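Local coordinates for protein metallo-carboxypeptidase (Pseudomonas aeruginosa, PDB 4A38) that probably acts as a zinc-dependent metallocarboxypeptidase of the M14 family, trimming residues from the C-terminal ends of peptide or protein substrates, at residues Ser22-Val27 against Phe49-Phe54; Pro181-Ala186 against Asn229-Ala234; Asp271-Glu276 against Thr346-Phe351. One frame throughout, in Å; residues are numbered along the deposited sequence.

Interaction 1 of 3, residues Ser22-Val27 against Phe49-Phe54; sequences SGNIQV and FQWFHF
Two ring N-H groups of the 49-54 segment converge on the carbonyl oxygen of Ser-22. Trp-51 supplies the stronger bond: its NE1 lies 2.9 Å from Ser-22 O and the bond is nearly straight (173°), with the oxygen in the indole plane and the donor in the carbonyl plane. His-53 adds a weak second bond, ND1 standing 3.4 Å from Ser-22 O. The same ND1 is met more closely by the Ser-22 hydroxyl, whose OG is 2.7 Å away and lies at the edge of the imidazole, in its plane. With OG placed between its own backbone N and carbonyl carbon (chi1 85°), both oxygens of Ser-22 come within range of that one nitrogen. Across the ring, NE2 of His-53 bonds to Arg-119, so the orientation of the imidazole is fixed from two ends.

Two residues further on, the backbones form a single antiparallel hydrogen-bonded bridge: Asn-24 N to His-53 O is 2.8 Å, and His-53 N to Asn-24 O is 2.9 Å. The touching parts, 22-25 and 51-54, run about 80° apart, and the bridge remains isolated. The Asn-24 side chain packs by its carbons against Trp-51, CB lying 3.9 Å from CD1 of the indole, while its amide is satisfied by Gly-228 and Arg-41. Beyond the bridge the contact turns apolar. Ile-25 slants across the base of Phe-54, with CG2 3.7 Å from Phe-54 CB, and Leu-38 packs against both side chains.

In the mixed sheet, strand 26-29 is outermost and strand 53-57 is next to the opposite outermost strand. A bridge between them is consistent with a sheet that curls round, within the cytosolic carboxypeptidase N-terminal domain to which both segments belong.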
loop_
_atom_site.group_PDB
_atom_site.type_symbol
_atom_site.label_atom_id
_atom_site.label_comp_id
_atom_site.label_asym_id
_atom_site.label_seq_id
_atom_site.Cartn_x
_atom_site.Cartn_y
_atom_site.Cartn_z
ATOM N N SER A 22 -9.255 7.416 -8.712
ATOM C CA SER A 22 -7.879 6.941 -8.896
ATOM C C SER A 22 -7.442 6.931 -10.350
ATOM O O SER A 22 -6.390 6.392 -10.692
ATOM C CB SER A 22 -7.667 5.554 -8.271
ATOM O OG SER A 22 -8.049 4.513 -9.152
ATOM N N GLY A 23 -8.235 7.561 -11.208
ATOM C CA GLY A 23 -7.878 7.600 -12.612
ATOM C C GLY A 23 -6.665 8.479 -12.869
ATOM O O GLY A 23 -6.464 9.498 -12.191
ATOM N N ASN A 24 -5.852 8.080 -13.842
ATOM C CA ASN A 24 -4.670 8.843 -14.197
ATOM C C ASN A 24 -4.190 8.501 -15.597
ATOM O O ASN A 24 -3.795 7.358 -15.866
ATOM C CB ASN A 24 -3.532 8.569 -13.211
ATOM C CG ASN A 24 -2.338 9.469 -13.445
ATOM O OD1 ASN A 24 -1.914 9.687 -14.584
ATOM N ND2 ASN A 24 -1.781 9.995 -12.359
ATOM N N ILE A 25 -4.240 9.488 -16.488
ATOM C CA ILE A 25 -3.757 9.322 -17.846
ATOM C C ILE A 25 -4.000 10.574 -18.675
ATOM O O ILE A 25 -4.920 11.332 -18.403
ATOM C CB ILE A 25 -4.436 8.130 -18.573
ATOM C CG1 ILE A 25 -3.516 7.631 -19.686
ATOM C CG2 ILE A 25 -5.771 8.564 -19.209
ATOM C CD1 ILE A 25 -2.194 7.065 -19.175
ATOM N N GLN A 26 -3.156 10.793 -19.674
ATOM C CA GLN A 26 -3.310 11.921 -20.587
ATOM C C GLN A 26 -3.306 11.298 -21.975
ATOM O O GLN A 26 -2.326 10.656 -22.368
ATOM C CB GLN A 26 -2.142 12.912 -20.449
ATOM C CG GLN A 26 -2.173 13.733 -19.162
ATOM C CD GLN A 26 -3.222 14.831 -19.203
ATOM O OE1 GLN A 26 -4.348 14.619 -19.667
ATOM N NE2 GLN A 26 -2.861 16.013 -18.710
ATOM N N VAL A 27 -4.405 11.457 -22.706
ATOM C CA VAL A 27 -4.506 10.893 -24.051
ATOM C C VAL A 27 -3.815 11.760 -25.088
ATOM O O VAL A 27 -4.121 12.942 -25.235
ATOM C CB VAL A 27 -5.978 10.699 -24.470
ATOM C CG1 VAL A 27 -6.056 10.263 -25.920
ATOM C CG2 VAL A 27 -6.628 9.660 -23.575
ATOM N N PHE A 49 5.291 10.955 -10.678
ATOM C CA PHE A 49 4.304 10.183 -11.414
ATOM C C PHE A 49 4.856 8.801 -11.767
ATOM O O PHE A 49 6.065 8.610 -11.871
ATOM C CB PHE A 49 3.768 10.925 -12.661
ATOM C CG PHE A 49 4.761 11.105 -13.772
ATOM C CD1 PHE A 49 5.013 10.074 -14.669
ATOM C CD2 PHE A 49 5.391 12.325 -13.966
ATOM C CE1 PHE A 49 5.876 10.259 -15.750
ATOM C CE2 PHE A 49 6.253 12.523 -15.042
ATOM C CZ PHE A 49 6.496 11.491 -15.936
ATOM N N GLN A 50 3.953 7.833 -11.882
ATOM C CA GLN A 50 4.287 6.454 -12.233
ATOM C C GLN A 50 2.975 5.673 -12.316
ATOM O O GLN A 50 2.765 4.884 -13.235
ATOM C CB GLN A 50 5.209 5.815 -11.186
ATOM C CG GLN A 50 5.717 4.418 -11.577
ATOM C CD GLN A 50 7.213 4.388 -11.885
ATOM O OE1 GLN A 50 7.879 5.428 -11.916
ATOM N NE2 GLN A 50 7.747 3.189 -12.116
ATOM N N TRP A 51 2.097 5.908 -11.346
ATOM C CA TRP A 51 0.794 5.255 -11.306
ATOM C C TRP A 51 -0.069 5.699 -12.481
ATOM O O TRP A 51 -0.126 6.884 -12.794
ATOM C CB TRP A 51 0.073 5.606 -9.999
ATOM C CG TRP A 51 -1.410 5.271 -10.003
ATOM C CD1 TRP A 51 -2.447 6.111 -10.331
ATOM C CD2 TRP A 51 -2.005 4.008 -9.683
ATOM N NE1 TRP A 51 -3.646 5.444 -10.230
ATOM C CE2 TRP A 51 -3.404 4.152 -9.835
ATOM C CE3 TRP A 51 -1.488 2.768 -9.280
ATOM C CZ2 TRP A 51 -4.296 3.096 -9.594
ATOM C CZ3 TRP A 51 -2.369 1.721 -9.044
ATOM C CH2 TRP A 51 -3.762 1.893 -9.202
ATOM N N PHE A 52 -0.730 4.744 -13.129
ATOM C CA PHE A 52 -1.630 5.046 -14.240
ATOM C C PHE A 52 -2.893 4.198 -14.094
ATOM O O PHE A 52 -2.844 3.095 -13.536
ATOM C CB PHE A 52 -0.950 4.770 -15.589
ATOM C CG PHE A 52 -0.524 3.339 -15.788
ATOM C CD1 PHE A 52 -1.385 2.407 -16.366
ATOM C CD2 PHE A 52 0.755 2.935 -15.437
ATOM C CE1 PHE A 52 -0.969 1.094 -16.594
ATOM C CE2 PHE A 52 1.179 1.621 -15.662
ATOM C CZ PHE A 52 0.318 0.704 -16.240
ATOM N N HIS A 53 -4.022 4.717 -14.578
ATOM C CA HIS A 53 -5.302 4.015 -14.495
ATOM C C HIS A 53 -6.304 4.641 -15.466
ATOM O O HIS A 53 -6.745 5.776 -15.253
ATOM C CB HIS A 53 -5.847 4.105 -13.063
ATOM C CG HIS A 53 -7.118 3.340 -12.838
ATOM N ND1 HIS A 53 -7.862 3.456 -11.682
ATOM C CD2 HIS A 53 -7.767 2.436 -13.613
ATOM C CE1 HIS A 53 -8.914 2.659 -11.756
ATOM N NE2 HIS A 53 -8.880 2.030 -12.917
ATOM N N PHE A 54 -6.671 3.912 -16.523
ATOM C CA PHE A 54 -7.631 4.415 -17.510
ATOM C C PHE A 54 -8.555 3.335 -18.079
ATOM O O PHE A 54 -8.317 2.140 -17.905
ATOM C CB PHE A 54 -6.891 5.098 -18.664
ATOM C CG PHE A 54 -5.910 4.204 -19.371
ATOM C CD1 PHE A 54 -4.610 4.055 -18.891
ATOM C CD2 PHE A 54 -6.291 3.499 -20.515
ATOM C CE1 PHE A 54 -3.713 3.224 -19.534
ATOM C CE2 PHE A 54 -5.398 2.666 -21.166
ATOM C CZ PHE A 54 -4.109 2.525 -20.677
#

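Interaction 2 of 3, residues Pro181-Ala186 against Asn229-Ala234. With ZN (zinc ion), chain C; BZS (L-benzylsuccinic acid), chain D.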
loop_
_atom_site.group_PDB
_atom_site.type_symbol
_atom_site.label_atom_id
_atom_site.label_comp_id
_atom_site.label_asym_id
_atom_site.label_seq_id
_atom_site.Cartn_x
_atom_site.Cartn_y
_atom_site.Cartn_z
ATOM N N PRO A 181 -0.194 7.380 -2.107
ATOM C CA PRO A 181 -1.399 7.083 -2.895
ATOM C C PRO A 181 -1.318 6.025 -3.991
ATOM O O PRO A 181 -2.240 5.233 -4.148
ATOM C CB PRO A 181 -1.812 8.461 -3.427
ATOM C CG PRO A 181 -0.509 9.186 -3.540
ATOM C CD PRO A 181 0.192 8.797 -2.260
ATOM N N GLY A 182 -0.229 5.994 -4.749
ATOM C CA GLY A 182 -0.125 5.007 -5.804
ATOM C C GLY A 182 0.096 3.567 -5.367
ATOM O O GLY A 182 -0.037 2.650 -6.177
ATOM N N GLU A 183 0.409 3.353 -4.093
ATOM C CA GLU A 183 0.679 2.012 -3.586
ATOM C C GLU A 183 -0.574 1.281 -3.070
ATOM O O GLU A 183 -0.665 0.893 -1.899
ATOM C CB GLU A 183 1.768 2.113 -2.503
ATOM C CG GLU A 183 3.166 2.470 -3.078
ATOM C CD GLU A 183 4.147 2.998 -2.028
ATOM O OE1 GLU A 183 3.974 2.716 -0.813
ATOM O OE2 GLU A 183 5.109 3.705 -2.420
ATOM N N HIS A 184 -1.525 1.072 -3.979
ATOM C CA HIS A 184 -2.801 0.428 -3.675
ATOM C C HIS A 184 -2.779 -0.943 -3.013
ATOM O O HIS A 184 -3.742 -1.327 -2.337
ATOM C CB HIS A 184 -3.650 0.393 -4.941
ATOM C CG HIS A 184 -4.056 1.757 -5.405
ATOM N ND1 HIS A 184 -5.293 2.295 -5.133
ATOM C CD2 HIS A 184 -3.350 2.732 -6.028
ATOM C CE1 HIS A 184 -5.332 3.543 -5.565
ATOM N NE2 HIS A 184 -4.167 3.833 -6.114
ATOM N N MET A 185 -1.696 -1.688 -3.202
ATOM C CA MET A 185 -1.581 -2.995 -2.573
ATOM C C MET A 185 -1.697 -2.822 -1.062
ATOM O O MET A 185 -2.124 -3.736 -0.349
ATOM C CB MET A 185 -0.221 -3.627 -2.905
ATOM C CG MET A 185 0.972 -2.734 -2.574
ATOM S SD MET A 185 1.352 -1.541 -3.872
ATOM C CE MET A 185 2.074 -2.650 -5.104
ATOM N N ALA A 186 -1.338 -1.635 -0.577
ATOM C CA ALA A 186 -1.378 -1.372 0.857
ATOM C C ALA A 186 -2.765 -1.489 1.463
ATOM O O ALA A 186 -2.930 -2.182 2.477
ATOM C CB ALA A 186 -0.771 0.012 1.168
ATOM N N ASN A 229 -2.918 9.999 -7.661
ATOM C CA ASN A 229 -1.556 10.467 -7.398
ATOM C C ASN A 229 -0.675 9.241 -7.112
ATOM O O ASN A 229 -1.181 8.149 -6.843
ATOM C CB ASN A 229 -1.532 11.369 -6.149
ATOM C CG ASN A 229 -1.561 12.862 -6.475
ATOM O OD1 ASN A 229 -1.439 13.693 -5.575
ATOM N ND2 ASN A 229 -1.724 13.205 -7.749
ATOM N N LEU A 230 0.639 9.432 -7.174
ATOM C CA LEU A 230 1.573 8.358 -6.869
ATOM C C LEU A 230 2.179 8.554 -5.497
ATOM O O LEU A 230 2.077 7.690 -4.631
ATOM C CB LEU A 230 2.746 8.309 -7.862
ATOM C CG LEU A 230 3.964 7.491 -7.367
ATOM C CD1 LEU A 230 3.645 5.998 -7.366
ATOM C CD2 LEU A 230 5.179 7.744 -8.254
ATOM N N ARG A 231 2.772 9.724 -5.299
ATOM C CA ARG A 231 3.528 10.007 -4.086
ATOM C C ARG A 231 3.035 10.970 -3.013
ATOM O O ARG A 231 3.213 10.719 -1.815
ATOM C CB ARG A 231 4.916 10.474 -4.532
ATOM C CG ARG A 231 5.984 10.490 -3.466
ATOM C CD ARG A 231 6.507 9.087 -3.228
ATOM N NE ARG A 231 7.509 9.091 -2.177
ATOM C CZ ARG A 231 8.074 7.998 -1.685
ATOM N NH1 ARG A 231 7.732 6.801 -2.158
ATOM N NH2 ARG A 231 8.957 8.099 -0.699
ATOM N N THR A 232 2.424 12.073 -3.425
ATOM C CA THR A 232 2.040 13.093 -2.460
ATOM C C THR A 232 0.568 13.286 -2.144
ATOM O O THR A 232 -0.299 12.766 -2.847
ATOM C CB THR A 232 2.636 14.452 -2.901
ATOM O OG1 THR A 232 2.265 14.721 -4.257
ATOM C CG2 THR A 232 4.156 14.412 -2.822
ATOM N N ASN A 233 0.293 14.014 -1.057
ATOM C CA ASN A 233 -1.080 14.319 -0.697
ATOM C C ASN A 233 -1.488 15.531 -1.526
ATOM O O ASN A 233 -0.711 16.003 -2.363
ATOM C CB ASN A 233 -1.238 14.574 0.817
ATOM C CG ASN A 233 -0.593 15.870 1.297
ATOM O OD1 ASN A 233 0.094 16.575 0.557
ATOM N ND2 ASN A 233 -0.818 16.181 2.567
ATOM N N ALA A 234 -2.699 16.030 -1.314
ATOM C CA ALA A 234 -3.190 17.157 -2.102
ATOM C C ALA A 234 -2.243 18.352 -2.111
ATOM O O ALA A 234 -2.047 18.979 -3.154
ATOM C CB ALA A 234 -4.577 17.589 -1.601
HETATM ZN ZN ZN C . 5.654 4.027 -0.100
HETATM C C1 BZS D . 8.249 3.497 -0.315
HETATM C C2 BZS D . 9.604 3.367 0.388
HETATM C CA BZS D . 9.571 4.164 1.691
HETATM C C BZS D . 9.632 5.662 1.388
HETATM C CB BZS D . 10.741 3.786 2.598
HETATM O O1 BZS D . 7.482 2.512 -0.299
HETATM O O2 BZS D . 7.983 4.601 -0.832
HETATM O O3 BZS D . 10.467 6.045 0.543
HETATM O O4 BZS D . 8.850 6.410 2.013
HETATM O O HOH W 1 6.562 5.361 -4.416
HETATM O O HOH W 2 -3.660 6.506 -7.149
#
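Pro-181 and Gly-182 press against the backbone of Asn-229 and Leu-230 just inside the zinc-binding His-x-x-Glu motif of M14 peptidases, here His-180 to Glu-183. This is the tight part of the contact. Gly-182 N donates to Leu-230 O at 2.9 Å, and the Pro-181 ring lies on the same carbonyl, CG being 3.2 Å from Leu-230 O. The same CG also meets Asn-229 CB at 3.6 Å. The two backbones come so close that the alpha carbons of Gly-182 and Leu-230 are 3.9 Å apart.

Toward either end the packing gives way to water, although every touching residue is buried. At one end a water donates to Asn-229 O and bonds to His-184 NE2, linking a backbone oxygen to an imidazole that do not meet directly. At the other, Glu-183 reaches the zinc and Arg-231 the ligand, their opposite charges 4.1 Å apart (OE2 to NH1) and not in contact. A second water joins them, accepting from Arg-231 NH1 and probably donating to Glu-183 OE2. Glu-183 sits at the centre of an inverse gamma turn, and its chain, extended beyond CG (chi2 162°), delivers both carboxylate oxygens to zinc; OE1 also accepts a hydrogen bond from Gly-274 N. Arg-231, whose NE is salt-bridged to Asp-238, grips both carboxylates of the benzylsuccinate inhibitor: NH1 is 2.6 Å from ligand O2, and NH2 is 2.8 Å from ligand O3, which lies in the guanidinium plane.

Interaction 3 of 3, residues Asp271-Glu276 against Thr346-Phe351; sequences DIHGDE and TIEMPF. With ZN (zinc ion), chain C; BZS (L-benzylsuccinic acid), chain D.
The Phe-351 ring lies along the end of the 271-276 segment, its edge turned to the backbone: Asp-275 O is near the ring plane, 3.4 Å from CD1. The Glu-276 carboxylate runs alongside in nearly the same orientation, the two planes 15° apart, and Tyr-122 stacks on Phe-351. The imidazole of His-273 is the other flat group. One face carries the CA of benzylsuccinate, and opposite parts of its edge hold zinc, 2.3 Å from ND1, and Asp-271 OD2, 2.5 Å from NE2. That last bond is straight and lies in the ring plane, yet it meets the Asp-271 carboxylate from above its plane.

Beneath these groups the strands run parallel in register from Asp-271 with Thr-346 to Asp-275 with Pro-350. The ladder includes His-273 N to Ile-347 O at 2.8 Å and Asp-275 N to Met-349 O. Side chains alternate between faces. Ile-272, Ile-347 and Met-349 share the apolar one, Ile-272 CG2 touching Met-349 CE at 3.6 Å, and helix 185-196 packs there. His-273 and Glu-348 share the other face with the ligand. A bend at chi2 (-83°) carries the Glu-348 carboxylate back over the neighbouring strand, placing OE1 3.2 Å from Gly-274 C and OE2 3.1 Å from ligand O1.

Parallel pairing therefore sets a metal ligand and the predicted proton donor/acceptor side by side. The closeness of Glu-348 to the zinc-bound carboxylate is consistent with proton transfer at the metal, as in other M14 carboxypeptidases.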
loop_
_atom_site.group_PDB
_atom_site.type_symbol
_atom_site.label_atom_id
_atom_site.label_comp_id
_atom_site.label_asym_id
_atom_site.label_seq_id
_atom_site.Cartn_x
_atom_site.Cartn_y
_atom_site.Cartn_z
ATOM N N ASP A 271 4.157 0.015 8.891
ATOM C CA ASP A 271 3.784 1.012 7.886
ATOM C C ASP A 271 3.762 0.238 6.579
ATOM O O ASP A 271 4.798 -0.224 6.116
ATOM C CB ASP A 271 4.833 2.128 7.855
ATOM C CG ASP A 271 4.416 3.311 7.001
ATOM O OD1 ASP A 271 3.220 3.443 6.662
ATOM O OD2 ASP A 271 5.297 4.128 6.679
ATOM N N ILE A 272 2.576 0.074 6.002
ATOM C CA ILE A 272 2.419 -0.708 4.785
ATOM C C ILE A 272 2.574 0.080 3.486
ATOM O O ILE A 272 1.829 1.031 3.224
ATOM C CB ILE A 272 1.054 -1.447 4.792
ATOM C CG1 ILE A 272 1.075 -2.648 5.756
ATOM C CG2 ILE A 272 0.792 -2.031 3.420
ATOM C CD1 ILE A 272 1.543 -2.401 7.157
ATOM N N HIS A 273 3.549 -0.335 2.675
ATOM C CA HIS A 273 3.843 0.320 1.405
ATOM C C HIS A 273 3.926 -0.685 0.255
ATOM O O HIS A 273 3.681 -1.880 0.425
ATOM C CB HIS A 273 5.183 1.070 1.475
ATOM C CG HIS A 273 5.220 2.191 2.467
ATOM N ND1 HIS A 273 5.324 3.513 2.085
ATOM C CD2 HIS A 273 5.232 2.193 3.821
ATOM C CE1 HIS A 273 5.398 4.277 3.162
ATOM N NE2 HIS A 273 5.344 3.500 4.226
ATOM N N GLY A 274 4.285 -0.163 -0.914
ATOM C CA GLY A 274 4.445 -0.976 -2.105
ATOM C C GLY A 274 5.699 -0.491 -2.800
ATOM O O GLY A 274 5.940 0.718 -2.863
ATOM N N ASP A 275 6.520 -1.405 -3.308
ATOM C CA ASP A 275 7.749 -0.996 -3.991
ATOM C C ASP A 275 7.686 -1.316 -5.483
ATOM O O ASP A 275 7.427 -2.449 -5.871
ATOM C CB ASP A 275 8.974 -1.686 -3.380
ATOM C CG ASP A 275 10.274 -1.210 -4.010
ATOM O OD1 ASP A 275 10.728 -0.093 -3.681
ATOM O OD2 ASP A 275 10.829 -1.932 -4.853
ATOM N N GLU A 276 7.957 -0.308 -6.311
ATOM C CA GLU A 276 7.920 -0.436 -7.769
ATOM C C GLU A 276 8.983 -1.368 -8.366
ATOM O O GLU A 276 8.696 -2.179 -9.253
ATOM C CB GLU A 276 8.056 0.964 -8.403
ATOM C CG GLU A 276 6.934 1.962 -8.022
ATOM C CD GLU A 276 7.149 2.671 -6.684
ATOM O OE1 GLU A 276 7.999 2.229 -5.874
ATOM O OE2 GLU A 276 6.442 3.677 -6.439
ATOM N N THR A 346 8.568 -1.194 7.918
ATOM C CA THR A 346 7.877 -0.679 6.747
ATOM C C THR A 346 7.725 -1.975 5.950
ATOM O O THR A 346 8.715 -2.637 5.633
ATOM C CB THR A 346 8.706 0.343 5.941
ATOM O OG1 THR A 346 9.015 1.478 6.753
ATOM C CG2 THR A 346 7.938 0.794 4.761
ATOM N N ILE A 347 6.421 -2.423 5.671
ATOM C CA ILE A 347 6.189 -3.637 4.909
ATOM C C ILE A 347 6.103 -3.269 3.439
ATOM O O ILE A 347 5.404 -2.330 3.059
ATOM C CB ILE A 347 4.890 -4.338 5.368
ATOM C CG1 ILE A 347 4.994 -4.713 6.850
ATOM C CG2 ILE A 347 4.630 -5.579 4.525
ATOM C CD1 ILE A 347 6.128 -5.662 7.160
ATOM N N GLU A 348 6.821 -4.011 2.609
ATOM C CA GLU A 348 6.827 -3.731 1.186
ATOM C C GLU A 348 6.305 -4.866 0.326
ATOM O O GLU A 348 6.803 -5.985 0.388
ATOM C CB GLU A 348 8.245 -3.384 0.730
ATOM C CG GLU A 348 8.854 -2.161 1.384
ATOM C CD GLU A 348 8.435 -0.886 0.721
ATOM O OE1 GLU A 348 7.624 -0.939 -0.230
ATOM O OE2 GLU A 348 8.923 0.173 1.149
ATOM N N MET A 349 5.303 -4.562 -0.491
ATOM C CA MET A 349 4.749 -5.541 -1.409
ATOM C C MET A 349 5.118 -5.058 -2.822
ATOM O O MET A 349 5.130 -3.853 -3.099
ATOM C CB MET A 349 3.235 -5.658 -1.223
ATOM C CG MET A 349 2.823 -6.437 0.018
ATOM S SD MET A 349 1.033 -6.318 0.351
ATOM C CE MET A 349 0.939 -4.597 0.883
ATOM N N PRO A 350 5.445 -5.992 -3.725
ATOM C CA PRO A 350 5.835 -5.669 -5.105
ATOM C C PRO A 350 4.748 -5.306 -6.110
ATOM O O PRO A 350 3.642 -5.830 -6.051
ATOM C CB PRO A 350 6.569 -6.920 -5.539
ATOM C CG PRO A 350 5.732 -8.011 -4.883
ATOM C CD PRO A 350 5.562 -7.443 -3.474
ATOM N N PHE A 351 5.078 -4.405 -7.031
ATOM C CA PHE A 351 4.154 -4.031 -8.096
ATOM C C PHE A 351 4.289 -5.109 -9.166
ATOM O O PHE A 351 3.399 -5.302 -9.998
ATOM C CB PHE A 351 4.511 -2.674 -8.709
ATOM C CG PHE A 351 3.931 -1.510 -7.974
ATOM C CD1 PHE A 351 4.564 -0.995 -6.848
ATOM C CD2 PHE A 351 2.728 -0.936 -8.396
ATOM C CE1 PHE A 351 4.005 0.077 -6.150
ATOM C CE2 PHE A 351 2.165 0.132 -7.703
ATOM C CZ PHE A 351 2.805 0.638 -6.581
HETATM ZN ZN ZN C . 5.654 4.027 -0.100
HETATM C C1 BZS D . 8.249 3.497 -0.315
HETATM C C2 BZS D . 9.604 3.367 0.388
HETATM C CA BZS D . 9.571 4.164 1.691
HETATM C C BZS D . 9.632 5.662 1.388
HETATM C CB BZS D . 10.741 3.786 2.598
HETATM O O1 BZS D . 7.482 2.512 -0.299
HETATM O O2 BZS D . 7.983 4.601 -0.832
HETATM O O3 BZS D . 10.467 6.045 0.543
HETATM O O4 BZS D . 8.850 6.410 2.013
HETATM O O HOH W 3 8.084 -4.803 -7.835
#

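In the fold
The three contacts follow one another along the chain, each closing before the next opens, and lead from the N-terminal domain into the metal site. Interaction 1 belongs to the N-terminal beta domain; interactions 2 and 3 lie in the zinc carboxypeptidase region, where the loop before helix 185-196 meets parallel strands 268-275 and 343-350. Centres of interactions 1 and 2 are about 12 Å apart, those of 2 and 3 about 11 Å, and those of 1 and 3 about 20 Å. Interaction 2 touches both others: Trp-51 packs on His-184 and Gly-182, while Glu-183 meets His-273 and Gly-274. The N-terminal domain thereby abuts the loop that supplies a zinc ligand.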